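Local structure of alkylpurine DNA glycosylase AlkC (Pseudomonas fluorescens, 5VHV) at residues L63-T68 with P89-S94. The protein probably excises alkylated purine bases from damaged DNA as a repair glycosylase that does not flip the lesion out of the duplex. Residues are numbered along the deposited sequence; the frame is centred on the assembly and turned at random.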
loop_
_atom_site.group_PDB
_atom_site.type_symbol
_atom_site.label_atom_id
_atom_site.label_comp_id
_atom_site.label_asym_id
_atom_site.label_seq_id
_atom_site.Cartn_x
_atom_site.Cartn_y
_atom_site.Cartn_z
ATOM N N LEU A 63 20.740 7.591 -30.036
ATOM C CA LEU A 63 20.467 8.993 -29.773
ATOM C C LEU A 63 20.871 9.318 -28.343
ATOM O O LEU A 63 21.015 8.429 -27.496
ATOM C CB LEU A 63 18.981 9.315 -29.980
ATOM C CG LEU A 63 18.403 8.931 -31.346
ATOM C CD1 LEU A 63 16.908 9.207 -31.384
ATOM C CD2 LEU A 63 19.108 9.655 -32.477
ATOM N N ASP A 64 21.051 10.604 -28.071
ATOM C CA ASP A 64 21.399 10.998 -26.715
ATOM C C ASP A 64 20.160 11.016 -25.825
ATOM O O ASP A 64 19.050 10.652 -26.232
ATOM C CB ASP A 64 22.125 12.340 -26.727
ATOM C CG ASP A 64 21.248 13.507 -27.164
ATOM O OD1 ASP A 64 20.002 13.400 -27.193
ATOM O OD2 ASP A 64 21.831 14.561 -27.476
ATOM N N TYR A 65 20.362 11.424 -24.571
ATOM C CA TYR A 65 19.273 11.341 -23.601
ATOM C C TYR A 65 18.126 12.289 -23.937
ATOM O O TYR A 65 16.970 11.830 -24.009
ATOM C CB TYR A 65 19.836 11.567 -22.193
ATOM C CG TYR A 65 18.801 11.567 -21.107
ATOM C CD1 TYR A 65 18.166 10.400 -20.745
ATOM C CD2 TYR A 65 18.455 12.736 -20.437
ATOM C CE1 TYR A 65 17.209 10.391 -19.740
ATOM C CE2 TYR A 65 17.510 12.737 -19.441
ATOM C CZ TYR A 65 16.889 11.568 -19.085
ATOM O OH TYR A 65 15.923 11.547 -18.089
ATOM N N PRO A 66 18.344 13.587 -24.154
ATOM C CA PRO A 66 17.204 14.443 -24.532
ATOM C C PRO A 66 16.489 13.977 -25.789
ATOM O O PRO A 66 15.254 14.025 -25.847
ATOM C CB PRO A 66 17.847 15.823 -24.727
ATOM C CG PRO A 66 19.136 15.772 -23.957
ATOM C CD PRO A 66 19.608 14.351 -24.067
ATOM N N GLN A 67 17.230 13.527 -26.801
ATOM C CA GLN A 67 16.601 13.052 -28.032
ATOM C C GLN A 67 15.771 11.801 -27.783
ATOM O O GLN A 67 14.659 11.662 -28.315
ATOM C CB GLN A 67 17.665 12.763 -29.094
ATOM C CG GLN A 67 18.432 13.977 -29.599
ATOM C CD GLN A 67 19.628 13.587 -30.475
ATOM O OE1 GLN A 67 20.300 12.571 -30.242
ATOM N NE2 GLN A 67 19.887 14.393 -31.490
ATOM N N THR A 68 16.284 10.877 -26.977
ATOM C CA THR A 68 15.503 9.687 -26.659
ATOM C C THR A 68 14.252 10.064 -25.868
ATOM O O THR A 68 13.171 9.516 -26.112
ATOM C CB THR A 68 16.360 8.663 -25.896
ATOM O OG1 THR A 68 17.501 8.303 -26.696
ATOM C CG2 THR A 68 15.560 7.408 -25.599
ATOM N N PRO A 89 9.284 5.966 -16.727
ATOM C CA PRO A 89 10.010 6.562 -15.591
ATOM C C PRO A 89 11.273 5.806 -15.225
ATOM O O PRO A 89 12.265 6.425 -14.814
ATOM C CB PRO A 89 8.968 6.547 -14.452
ATOM C CG PRO A 89 7.842 5.736 -14.945
ATOM C CD PRO A 89 7.863 5.709 -16.416
ATOM N N HIS A 90 11.299 4.486 -15.405
ATOM C CA HIS A 90 12.519 3.748 -15.118
ATOM C C HIS A 90 13.676 4.228 -15.989
ATOM O O HIS A 90 14.808 4.366 -15.507
ATOM C CB HIS A 90 12.322 2.250 -15.317
ATOM C CG HIS A 90 13.501 1.445 -14.870
ATOM N ND1 HIS A 90 13.770 1.185 -13.540
ATOM C CD2 HIS A 90 14.525 0.905 -15.574
ATOM C CE1 HIS A 90 14.897 0.491 -13.453
ATOM N NE2 HIS A 90 15.369 0.305 -14.676
ATOM N N TYR A 91 13.404 4.485 -17.272
ATOM C CA TYR A 91 14.441 4.995 -18.161
ATOM C C TYR A 91 14.994 6.316 -17.631
ATOM O O TYR A 91 16.206 6.545 -17.626
ATOM C CB TYR A 91 13.856 5.136 -19.579
ATOM C CG TYR A 91 14.863 5.610 -20.595
ATOM C CD1 TYR A 91 15.185 6.944 -20.670
ATOM C CD2 TYR A 91 15.494 4.722 -21.479
ATOM C CE1 TYR A 91 16.118 7.403 -21.551
ATOM C CE2 TYR A 91 16.440 5.181 -22.371
ATOM C CZ TYR A 91 16.738 6.526 -22.401
ATOM O OH TYR A 91 17.685 7.030 -23.262
ATOM N N VAL A 92 14.118 7.181 -17.126
ATOM C CA VAL A 92 14.555 8.471 -16.597
ATOM C C VAL A 92 15.447 8.280 -15.370
ATOM O O VAL A 92 16.476 8.948 -15.212
ATOM C CB VAL A 92 13.319 9.338 -16.271
ATOM C CG1 VAL A 92 13.725 10.586 -15.511
ATOM C CG2 VAL A 92 12.560 9.675 -17.534
ATOM N N ALA A 93 15.028 7.420 -14.442
ATOM C CA ALA A 93 15.843 7.182 -13.249
ATOM C C ALA A 93 17.186 6.550 -13.594
ATOM O O ALA A 93 18.196 6.827 -12.931
ATOM C CB ALA A 93 15.088 6.297 -12.271
ATOM N N SER A 94 17.218 5.713 -14.636
ATOM C CA SER A 94 18.441 5.018 -15.017
ATOM C C SER A 94 19.439 5.954 -15.681
ATOM O O SER A 94 20.637 5.909 -15.376
ATOM C CB SER A 94 18.117 3.852 -15.957
ATOM O OG SER A 94 17.337 2.835 -15.316
HETATM O O HOH W 1 18.552 5.948 -25.377
#
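Y65, in the first turn of helix 65-75, reaches across to helix 87-95, where Y91 comes the other way, and the two phenol side chains slide past each other with CE1 of Y65 3.7 Å from CE1 of Y91. With its CG anti to the backbone N (chi1 177°), Y65 carries its hydroxyl as far as V92, whose CG1 lies 3.5 Å from Y65 OH. That hydroxyl is also hydrogen-bonded to S103 of helix 100-110, so its polar end is satisfied beside an apolar neighbour. The start of helix 65-75 is set by a capping box, in which Q67 N donates to D64 OD1 (2.8 Å) and D64 N to Q67 OE1 (3.0 Å). One turn on from D64, T68 crosses the end of Y91 at about a right angle, its methyl CG2 3.2 Å from Y91 OH. D64 O takes two donors, T68 N and T68 OG1, and the OG1 bond fixes the rotation of the T68 side chain. A water donates to T68 OG1 and lies 2.5 Å from Y91 OH, in the ring plane, too short for a secure bond. Replacing Y91 by an alanine would probably open a gap beside Y65 CE1 and T68 CG2, and leave the water without its phenol neighbour. Two tyrosines that slide past each other, with T68 and V92 beside them, thus join helices 65-75 and 87-95 in the all-helical part of this DNA alkylation repair enzyme.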